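Local coordinates for protein flavin-dependent monooxygenase, oxygenase subunit HsaA (Rhodococcus sp., PDB 2RFQ) that hydroxylates the steroid catabolite 3-HSA ortho to its phenolic hydroxyl to give 3,4-DHSA, using reduced FMN and dioxygen in the breakdown of cholesterol, at residues A43-G48 with D111-I116; G251-H256 with V281-A286; A302-L307 with F316-R321. All coordinates share one frame; numbering follows the deposited sequence.

Overall arrangement
The three contacts follow one another along the chain and none touches another. Contact 1 ties helix 38-47 of the N-terminal helical domain to the loop that leads into strand 116-119; the Arg115 side chain there lies about 11 Å from those of Ser118 and Ser142, both predicted to bind FMN. Contacts 2 and 3 both use helix 277-309 in the C-terminal helical domain, with centres 30 Å apart: contact 2 packs it against helix 233-266 beside the bound 1PS, where the His256 side chain is about 7 Å from those of Thr347 and Arg263, also predicted to bind FMN, whereas contact 3 packs it against helix 316-344, away from these sites.

Contact 1 of 3, residues A43-G48 with D111-I116; sequences ALQETG and DTDVRI
A single amide, that of Gln45, bridges the whole contact: its flat group lies stacked on the carboxylate of Asp113, the two planes only 11° apart, while its oxygen accepts a hydrogen bond from Arg115. In the stack NE2 of Gln45 sits 3.3 Å from CG of Asp113, so the amide nitrogen rests over the carboxylate instead of meeting an oxygen head-on. At the oxygen end of the amide, NH1 of Arg115 donates to OE1 of Gln45 at 2.9 Å, in the carbonyl plane and on a lone pair. The bond is moderately bent, with an N-H...O angle of 150°. Gln45 reaches this far because its CG is anti to the backbone N (chi1 175°) and the chain runs on extended, carrying the amide straight out from the helix. Two waters donate longer bonds, 3.3 Å each, to OE1 of Gln45: one also accepts from NH2 of Arg115 at 2.8 Å, the other also donates to the backbone O of Asp113.

In the acyl-CoA dehydrogenase-like fold of this enzyme the contact joins the last turns of helix 38-47, which ends in a Schellman motif at Gly48, to the linker between the N-terminal helices and the beta domain. The linker makes a type I turn from Asp111 to Val114, and within it OD1 of Asp111 accepts from N of Asp113 at 2.9 Å, an Asx turn. An alanine in place of Gln45 would remove the amide, and NH1 of Arg115 would probably be left without this acceptor and the Asp113 carboxylate without its stacking partner. The arginine has a second hold, since its NE donates to the carbonyl O of His147, and its side chain also packs on Phe50 and on Ile89 of helix 80-96.

Contact 2 of 3, residues G251-H256 with V281-A286; sequences GAYDAH and VRIAEA. With 1PS (3-pyridinium-1-ylpropane-1-sulfonate), chain E.
Ile283 fits between Tyr253 and His256 where two long antiparallel helices of the C-terminal helical bundle, 233-266 and 277-309, pack side by side. The short segments run at 154° to each other with their axes 11.3 Å apart, and the space between is filled mostly by side chains. Ile283 divides its branches: CG2, anti to the backbone N, goes to the tyrosine, while CG1 and CD1 go to the histidine. Tyr253 crosses it at about a right angle, with CG2 of Ile283 3.9 Å from CE1 of the ring, and the isoleucine carbonyl O lies at the ring edge. The phenol hydroxyl reaches past this contact to hydrogen-bond Glu384 and Tyr380 of a second subunit, so the residue also serves the tetramer interface. Nearer the base of the ring, CB of Ala286 adds a looser contact, 4.5 Å from CD1 of Tyr253.

His256 belongs to the pocket of bound 1PS, yet its ring turns inward, towards the neighbouring helix; the backbone of the same turn faces the sulfonate, with CA of His256 3.8 Å from O1 of 1PS. At the edge of the imidazole, in its plane, CG1 of Ile283 rests 3.7 Å from CD2 of His256.

Contact 3 of 3, residues A302-L307 with F316-R321; sequences ADEYAL and FELRLR
Leu318 inserts its CD2 methyl between Glu304 and Leu307, the central meeting point of an antiparallel helix hairpin in the C-terminal helical bundle. Helices 277-309 and 316-344 are joined here by a short connection, and the two segments run at 155° to each other with axes 10.6 Å apart. CD2 of Leu318 lies 3.6 Å from CG of Glu304, so it is the aliphatic part of the glutamate that meets the leucine, the two side chains crossing at a slant. Towards Leu307 the approach is tip to tip, with CD1 of Leu307 3.7 Å from CD2 of Leu318. The leucine stands out from its helix to reach both, its CG anti to the backbone N (chi1 177°). Asp303 adds its CB on the border of this patch.

The polar end of Glu304 is buried and extends past Leu318 towards the backbone of Arg319, but what satisfies OE2 is a hydrogen bond with OG1 of Thr235, at the start of helix 233-266. Arg319 turns away to form a salt bridge with the C-terminal carboxylate of Val394, and the edge of the Phe316 ring points at one face of its guanidinium, with CD1 over the centre.

Across the other border the link is made through water. Two waters join OD2 of Asp303 to Arg321, one to NH1 and one to NH2, so the opposite charges, though not in contact, probably still steady each other. Both waters lie in the guanidinium plane of Arg321, whose rotation is fixed by its own helix: Arg321 grips Glu317 side-on with two nitrogens, NE to OE2 of Glu317 and NH2 to OE1 of Glu317, each at 2.8 Å.

Contact 1 of 3, residues A43-G48 with D111-I116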
loop_
_atom_site.group_PDB
_atom_site.type_symbol
_atom_site.label_atom_id
_atom_site.label_comp_id
_atom_site.label_asym_id
_atom_site.label_seq_id
_atom_site.Cartn_x
_atom_site.Cartn_y
_atom_site.Cartn_z
ATOM N N ALA A 43 -32.947 24.215 -9.013
ATOM C CA ALA A 43 -32.659 23.607 -10.317
ATOM C C ALA A 43 -32.665 22.090 -10.186
ATOM O O ALA A 43 -33.187 21.388 -11.066
ATOM C CB ALA A 43 -31.338 24.080 -10.839
ATOM N N LEU A 44 -32.078 21.586 -9.099
ATOM C CA LEU A 44 -32.079 20.132 -8.851
ATOM C C LEU A 44 -33.519 19.598 -8.747
ATOM O O LEU A 44 -33.861 18.569 -9.365
ATOM C CB LEU A 44 -31.271 19.792 -7.600
ATOM C CG LEU A 44 -29.753 19.899 -7.825
ATOM C CD1 LEU A 44 -29.071 19.940 -6.465
ATOM C CD2 LEU A 44 -29.234 18.748 -8.713
ATOM N N GLN A 45 -34.362 20.328 -8.018
ATOM C CA GLN A 45 -35.776 19.967 -7.882
ATOM C C GLN A 45 -36.422 19.906 -9.281
ATOM O O GLN A 45 -37.114 18.941 -9.620
ATOM C CB GLN A 45 -36.515 20.972 -6.990
ATOM C CG GLN A 45 -38.024 20.730 -6.905
ATOM C CD GLN A 45 -38.751 21.748 -6.038
ATOM O OE1 GLN A 45 -38.317 22.077 -4.940
ATOM N NE2 GLN A 45 -39.866 22.254 -6.535
ATOM N N GLU A 46 -36.161 20.927 -10.094
ATOM C CA GLU A 46 -36.758 20.992 -11.430
ATOM C C GLU A 46 -36.298 19.876 -12.376
ATOM O O GLU A 46 -37.005 19.550 -13.326
ATOM C CB GLU A 46 -36.564 22.380 -12.040
ATOM C CG GLU A 46 -37.332 23.454 -11.283
ATOM C CD GLU A 46 -36.907 24.870 -11.652
ATOM O OE1 GLU A 46 -35.940 25.039 -12.436
ATOM O OE2 GLU A 46 -37.545 25.817 -11.139
ATOM N N THR A 47 -35.149 19.260 -12.101
ATOM C CA THR A 47 -34.734 18.107 -12.929
ATOM C C THR A 47 -35.601 16.877 -12.658
ATOM O O THR A 47 -35.632 15.971 -13.472
ATOM C CB THR A 47 -33.283 17.670 -12.688
ATOM O OG1 THR A 47 -33.144 17.086 -11.366
ATOM C CG2 THR A 47 -32.326 18.847 -12.893
ATOM N N GLY A 48 -36.264 16.849 -11.504
ATOM C CA GLY A 48 -36.966 15.653 -11.034
ATOM C C GLY A 48 -36.143 14.781 -10.098
ATOM O O GLY A 48 -36.613 13.751 -9.609
ATOM N N ASP A 111 -47.935 19.600 -0.903
ATOM C CA ASP A 111 -46.774 19.978 -1.702
ATOM C C ASP A 111 -45.838 18.775 -1.759
ATOM O O ASP A 111 -45.133 18.466 -0.793
ATOM C CB ASP A 111 -46.088 21.205 -1.063
ATOM C CG ASP A 111 -44.858 21.690 -1.832
ATOM O OD1 ASP A 111 -44.396 21.004 -2.773
ATOM O OD2 ASP A 111 -44.351 22.778 -1.468
ATOM N N THR A 112 -45.834 18.096 -2.903
ATOM C CA THR A 112 -45.016 16.881 -3.044
ATOM C C THR A 112 -43.549 17.168 -3.308
ATOM O O THR A 112 -42.758 16.231 -3.455
ATOM C CB THR A 112 -45.564 15.916 -4.117
ATOM O OG1 THR A 112 -45.617 16.585 -5.387
ATOM C CG2 THR A 112 -46.982 15.491 -3.736
ATOM N N ASP A 113 -43.171 18.441 -3.353
ATOM C CA ASP A 113 -41.744 18.819 -3.463
ATOM C C ASP A 113 -41.083 19.109 -2.114
ATOM O O ASP A 113 -39.923 19.479 -2.061
ATOM C CB ASP A 113 -41.573 20.035 -4.387
ATOM C CG ASP A 113 -41.899 19.719 -5.825
ATOM O OD1 ASP A 113 -41.257 18.816 -6.408
ATOM O OD2 ASP A 113 -42.815 20.367 -6.367
ATOM N N VAL A 114 -41.822 18.971 -1.019
ATOM C CA VAL A 114 -41.226 19.220 0.299
ATOM C C VAL A 114 -40.038 18.262 0.545
ATOM O O VAL A 114 -40.093 17.095 0.159
ATOM C CB VAL A 114 -42.301 19.105 1.399
ATOM C CG1 VAL A 114 -41.675 18.975 2.792
ATOM C CG2 VAL A 114 -43.247 20.319 1.314
ATOM N N ARG A 115 -38.986 18.780 1.184
ATOM C CA ARG A 115 -37.765 18.028 1.484
ATOM C C ARG A 115 -37.612 17.807 2.990
ATOM O O ARG A 115 -38.153 18.560 3.822
ATOM C CB ARG A 115 -36.538 18.769 0.956
ATOM C CG ARG A 115 -36.426 18.743 -0.564
ATOM C CD ARG A 115 -35.173 19.470 -1.020
ATOM N NE ARG A 115 -35.307 20.925 -1.029
ATOM C CZ ARG A 115 -35.840 21.621 -2.042
ATOM N NH1 ARG A 115 -36.347 20.993 -3.117
ATOM N NH2 ARG A 115 -35.904 22.949 -1.966
ATOM N N ILE A 116 -36.844 16.777 3.305
ATOM C CA ILE A 116 -36.641 16.327 4.687
ATOM C C ILE A 116 -35.133 16.202 4.869
ATOM O O ILE A 116 -34.456 15.710 3.959
ATOM C CB ILE A 116 -37.286 14.903 4.856
ATOM C CG1 ILE A 116 -38.796 14.941 4.585
ATOM C CG2 ILE A 116 -37.066 14.323 6.246
ATOM C CD1 ILE A 116 -39.155 14.396 3.222
HETATM O O HOH W 1 -36.305 24.554 -4.197
HETATM O O HOH W 2 -39.626 22.628 -1.962
#

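Contact 2 of 3, residues G251-H256 with V281-A286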
loop_
_atom_site.group_PDB
_atom_site.type_symbol
_atom_site.label_atom_id
_atom_site.label_comp_id
_atom_site.label_asym_id
_atom_site.label_seq_id
_atom_site.Cartn_x
_atom_site.Cartn_y
_atom_site.Cartn_z
ATOM N N GLY A 251 -15.068 13.277 -10.668
ATOM C CA GLY A 251 -14.889 14.711 -10.940
ATOM C C GLY A 251 -13.426 15.094 -10.828
ATOM O O GLY A 251 -12.904 15.829 -11.682
ATOM N N ALA A 252 -12.778 14.589 -9.780
ATOM C CA ALA A 252 -11.355 14.851 -9.554
ATOM C C ALA A 252 -10.539 14.300 -10.721
ATOM O O ALA A 252 -9.604 14.958 -11.225
ATOM C CB ALA A 252 -10.904 14.221 -8.252
ATOM N N TYR A 253 -10.867 13.077 -11.130
ATOM C CA TYR A 253 -10.170 12.442 -12.266
ATOM C C TYR A 253 -10.299 13.282 -13.551
ATOM O O TYR A 253 -9.298 13.603 -14.216
ATOM C CB TYR A 253 -10.737 11.037 -12.476
ATOM C CG TYR A 253 -10.036 10.350 -13.615
ATOM C CD1 TYR A 253 -8.805 9.722 -13.416
ATOM C CD2 TYR A 253 -10.576 10.382 -14.906
ATOM C CE1 TYR A 253 -8.135 9.120 -14.493
ATOM C CE2 TYR A 253 -9.910 9.758 -16.000
ATOM C CZ TYR A 253 -8.691 9.149 -15.769
ATOM O OH TYR A 253 -8.037 8.541 -16.829
ATOM N N ASP A 254 -11.522 13.669 -13.878
ATOM C CA ASP A 254 -11.761 14.425 -15.110
ATOM C C ASP A 254 -11.052 15.774 -15.050
ATOM O O ASP A 254 -10.459 16.197 -16.052
ATOM C CB ASP A 254 -13.259 14.617 -15.318
ATOM C CG ASP A 254 -13.965 13.338 -15.739
ATOM O OD1 ASP A 254 -13.316 12.348 -16.194
ATOM O OD2 ASP A 254 -15.215 13.328 -15.616
ATOM N N ALA A 255 -11.090 16.441 -13.890
ATOM C CA ALA A 255 -10.460 17.768 -13.743
ATOM C C ALA A 255 -8.953 17.604 -13.948
ATOM O O ALA A 255 -8.328 18.360 -14.711
ATOM C CB ALA A 255 -10.762 18.383 -12.344
ATOM N N HIS A 256 -8.394 16.580 -13.311
ATOM C CA HIS A 256 -6.953 16.311 -13.398
ATOM C C HIS A 256 -6.523 15.985 -14.811
ATOM O O HIS A 256 -5.580 16.588 -15.343
ATOM C CB HIS A 256 -6.580 15.156 -12.454
ATOM C CG HIS A 256 -5.140 14.743 -12.541
ATOM N ND1 HIS A 256 -4.116 15.495 -12.000
ATOM C CD2 HIS A 256 -4.558 13.648 -13.090
ATOM C CE1 HIS A 256 -2.964 14.873 -12.206
ATOM N NE2 HIS A 256 -3.209 13.744 -12.858
ATOM N N VAL A 281 1.015 6.409 -15.046
ATOM C CA VAL A 281 0.643 5.262 -14.200
ATOM C C VAL A 281 -0.376 5.669 -13.110
ATOM O O VAL A 281 -1.342 4.951 -12.825
ATOM C CB VAL A 281 1.895 4.618 -13.561
ATOM C CG1 VAL A 281 1.496 3.664 -12.418
ATOM C CG2 VAL A 281 2.703 3.926 -14.660
ATOM N N ARG A 282 -0.177 6.829 -12.498
ATOM C CA ARG A 282 -1.121 7.256 -11.451
ATOM C C ARG A 282 -2.512 7.427 -12.034
ATOM O O ARG A 282 -3.495 7.075 -11.387
ATOM C CB ARG A 282 -0.660 8.541 -10.778
ATOM C CG ARG A 282 0.732 8.431 -10.131
ATOM C CD ARG A 282 0.771 7.554 -8.845
ATOM N NE ARG A 282 1.059 6.133 -9.068
ATOM C CZ ARG A 282 2.272 5.613 -9.270
ATOM N NH1 ARG A 282 2.409 4.297 -9.424
ATOM N NH2 ARG A 282 3.345 6.398 -9.344
ATOM N N ILE A 283 -2.596 7.980 -13.248
ATOM C CA ILE A 283 -3.884 8.100 -13.956
ATOM C C ILE A 283 -4.527 6.731 -14.226
ATOM O O ILE A 283 -5.753 6.571 -14.063
ATOM C CB ILE A 283 -3.711 8.958 -15.241
ATOM C CG1 ILE A 283 -3.830 10.440 -14.848
ATOM C CG2 ILE A 283 -4.726 8.609 -16.340
ATOM C CD1 ILE A 283 -3.111 11.373 -15.857
ATOM N N ALA A 284 -3.719 5.745 -14.623
ATOM C CA ALA A 284 -4.231 4.400 -14.871
ATOM C C ALA A 284 -4.739 3.776 -13.577
ATOM O O ALA A 284 -5.827 3.195 -13.542
ATOM C CB ALA A 284 -3.157 3.519 -15.507
ATOM N N GLU A 285 -3.943 3.877 -12.514
ATOM C CA GLU A 285 -4.351 3.313 -11.219
ATOM C C GLU A 285 -5.655 3.935 -10.720
ATOM O O GLU A 285 -6.595 3.218 -10.338
ATOM C CB GLU A 285 -3.264 3.533 -10.168
ATOM C CG GLU A 285 -1.973 2.771 -10.474
ATOM C CD GLU A 285 -0.862 3.194 -9.531
ATOM O OE1 GLU A 285 -0.883 4.363 -9.073
ATOM O OE2 GLU A 285 0.007 2.353 -9.241
ATOM N N ALA A 286 -5.711 5.265 -10.747
ATOM C CA ALA A 286 -6.869 5.988 -10.234
ATOM C C ALA A 286 -8.125 5.674 -11.025
ATOM O O ALA A 286 -9.163 5.336 -10.434
ATOM C CB ALA A 286 -6.600 7.486 -10.240
HETATM N N1 1PS E . -4.863 25.192 -11.538
HETATM C C1 1PS E . -4.129 25.896 -10.642
HETATM C C2 1PS E . -4.214 27.289 -10.587
HETATM C C3 1PS E . -5.686 25.814 -12.407
HETATM C C4 1PS E . -5.805 27.208 -12.399
HETATM C C5 1PS E . -5.063 27.951 -11.475
HETATM C C6 1PS E . -4.760 23.721 -11.588
HETATM C C7 1PS E . -5.395 23.063 -10.363
HETATM C C8 1PS E . -5.436 21.541 -10.510
HETATM S S1 1PS E . -6.859 21.005 -11.227
HETATM O O1 1PS E . -6.616 19.569 -11.525
HETATM O O2 1PS E . -7.142 21.722 -12.500
HETATM O O3 1PS E . -7.997 21.271 -10.292
#

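Contact 3 of 3, residues A302-L307 with F316-R321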
loop_
_atom_site.group_PDB
_atom_site.type_symbol
_atom_site.label_atom_id
_atom_site.label_comp_id
_atom_site.label_asym_id
_atom_site.label_seq_id
_atom_site.Cartn_x
_atom_site.Cartn_y
_atom_site.Cartn_z
ATOM N N ALA A 302 -27.665 -3.411 -7.742
ATOM C CA ALA A 302 -28.400 -4.048 -8.859
ATOM C C ALA A 302 -28.817 -5.510 -8.542
ATOM O O ALA A 302 -29.945 -5.945 -8.856
ATOM C CB ALA A 302 -27.558 -3.976 -10.147
ATOM N N ASP A 303 -27.910 -6.261 -7.931
ATOM C CA ASP A 303 -28.180 -7.656 -7.582
ATOM C C ASP A 303 -29.278 -7.756 -6.542
ATOM O O ASP A 303 -30.199 -8.581 -6.669
ATOM C CB ASP A 303 -26.900 -8.333 -7.095
ATOM C CG ASP A 303 -25.903 -8.594 -8.224
ATOM O OD1 ASP A 303 -26.193 -8.290 -9.401
ATOM O OD2 ASP A 303 -24.840 -9.157 -7.922
ATOM N N GLU A 304 -29.221 -6.910 -5.510
ATOM C CA GLU A 304 -30.297 -6.922 -4.512
ATOM C C GLU A 304 -31.636 -6.611 -5.183
ATOM O O GLU A 304 -32.639 -7.301 -4.962
ATOM C CB GLU A 304 -30.028 -5.921 -3.384
ATOM C CG GLU A 304 -28.722 -6.182 -2.596
ATOM C CD GLU A 304 -28.538 -5.255 -1.424
ATOM O OE1 GLU A 304 -29.340 -4.312 -1.258
ATOM O OE2 GLU A 304 -27.561 -5.466 -0.658
ATOM N N TYR A 305 -31.646 -5.572 -6.016
ATOM C CA TYR A 305 -32.893 -5.085 -6.626
ATOM C C TYR A 305 -33.474 -6.128 -7.571
ATOM O O TYR A 305 -34.689 -6.345 -7.602
ATOM C CB TYR A 305 -32.625 -3.779 -7.378
ATOM C CG TYR A 305 -33.865 -3.100 -7.896
ATOM C CD1 TYR A 305 -34.887 -2.677 -7.017
ATOM C CD2 TYR A 305 -34.023 -2.865 -9.270
ATOM C CE1 TYR A 305 -36.037 -2.035 -7.499
ATOM C CE2 TYR A 305 -35.152 -2.221 -9.755
ATOM C CZ TYR A 305 -36.151 -1.810 -8.877
ATOM O OH TYR A 305 -37.265 -1.182 -9.378
ATOM N N ALA A 306 -32.599 -6.781 -8.337
ATOM C CA ALA A 306 -33.067 -7.842 -9.261
ATOM C C ALA A 306 -33.786 -8.956 -8.508
ATOM O O ALA A 306 -34.798 -9.492 -8.985
ATOM C CB ALA A 306 -31.907 -8.412 -10.062
ATOM N N LEU A 307 -33.257 -9.320 -7.335
ATOM C CA LEU A 307 -33.891 -10.372 -6.548
ATOM C C LEU A 307 -35.276 -9.920 -6.101
ATOM O O LEU A 307 -36.230 -10.669 -6.189
ATOM C CB LEU A 307 -33.009 -10.769 -5.357
ATOM C CG LEU A 307 -31.729 -11.505 -5.732
ATOM C CD1 LEU A 307 -30.769 -11.476 -4.545
ATOM C CD2 LEU A 307 -32.087 -12.951 -6.087
ATOM N N PHE A 316 -28.799 -12.720 3.231
ATOM C CA PHE A 316 -27.880 -12.065 4.127
ATOM C C PHE A 316 -26.458 -12.003 3.582
ATOM O O PHE A 316 -25.783 -10.971 3.762
ATOM C CB PHE A 316 -27.914 -12.726 5.499
ATOM C CG PHE A 316 -27.338 -11.869 6.585
ATOM C CD1 PHE A 316 -27.932 -10.647 6.918
ATOM C CD2 PHE A 316 -26.192 -12.271 7.270
ATOM C CE1 PHE A 316 -27.393 -9.844 7.921
ATOM C CE2 PHE A 316 -25.659 -11.482 8.276
ATOM C CZ PHE A 316 -26.256 -10.264 8.599
ATOM N N GLU A 317 -26.005 -13.069 2.900
ATOM C CA GLU A 317 -24.647 -13.070 2.345
ATOM C C GLU A 317 -24.442 -11.905 1.385
ATOM O O GLU A 317 -23.357 -11.300 1.361
ATOM C CB GLU A 317 -24.255 -14.413 1.693
ATOM C CG GLU A 317 -24.951 -14.765 0.354
ATOM C CD GLU A 317 -24.301 -14.164 -0.934
ATOM O OE1 GLU A 317 -25.058 -14.023 -1.929
ATOM O OE2 GLU A 317 -23.073 -13.854 -0.980
ATOM N N LEU A 318 -25.482 -11.567 0.604
ATOM C CA LEU A 318 -25.384 -10.434 -0.313
ATOM C C LEU A 318 -25.342 -9.092 0.432
ATOM O O LEU A 318 -24.571 -8.197 0.065
ATOM C CB LEU A 318 -26.535 -10.482 -1.322
ATOM C CG LEU A 318 -26.654 -9.331 -2.323
ATOM C CD1 LEU A 318 -25.360 -9.044 -3.075
ATOM C CD2 LEU A 318 -27.816 -9.623 -3.308
ATOM N N ARG A 319 -26.161 -8.964 1.473
ATOM C CA ARG A 319 -26.134 -7.752 2.297
ATOM C C ARG A 319 -24.740 -7.565 2.902
ATOM O O ARG A 319 -24.251 -6.438 2.995
ATOM C CB ARG A 319 -27.206 -7.823 3.389
ATOM C CG ARG A 319 -28.603 -7.541 2.812
ATOM C CD ARG A 319 -29.693 -8.013 3.745
ATOM N NE ARG A 319 -29.648 -7.332 5.027
ATOM C CZ ARG A 319 -30.371 -7.681 6.093
ATOM N NH1 ARG A 319 -31.220 -8.717 6.029
ATOM N NH2 ARG A 319 -30.257 -6.994 7.237
ATOM N N LEU A 320 -24.097 -8.677 3.284
ATOM C CA LEU A 320 -22.728 -8.600 3.821
ATOM C C LEU A 320 -21.722 -8.174 2.755
ATOM O O LEU A 320 -20.848 -7.308 3.004
ATOM C CB LEU A 320 -22.296 -9.951 4.426
ATOM C CG LEU A 320 -23.015 -10.320 5.725
ATOM C CD1 LEU A 320 -22.789 -11.810 6.055
ATOM C CD2 LEU A 320 -22.554 -9.445 6.885
ATOM N N ARG A 321 -21.839 -8.765 1.555
ATOM C CA ARG A 321 -20.966 -8.350 0.440
ATOM C C ARG A 321 -21.156 -6.867 0.094
ATOM O O ARG A 321 -20.186 -6.160 -0.214
ATOM C CB ARG A 321 -21.179 -9.202 -0.824
ATOM C CG ARG A 321 -20.510 -10.556 -0.701
ATOM C CD ARG A 321 -20.487 -11.286 -2.030
ATOM N NE ARG A 321 -21.798 -11.830 -2.338
ATOM C CZ ARG A 321 -22.568 -11.481 -3.355
ATOM N NH1 ARG A 321 -22.172 -10.551 -4.228
ATOM N NH2 ARG A 321 -23.742 -12.094 -3.507
HETATM O O HOH W 3 -25.090 -11.563 -6.254
HETATM O O HOH W 4 -22.991 -8.901 -6.093
#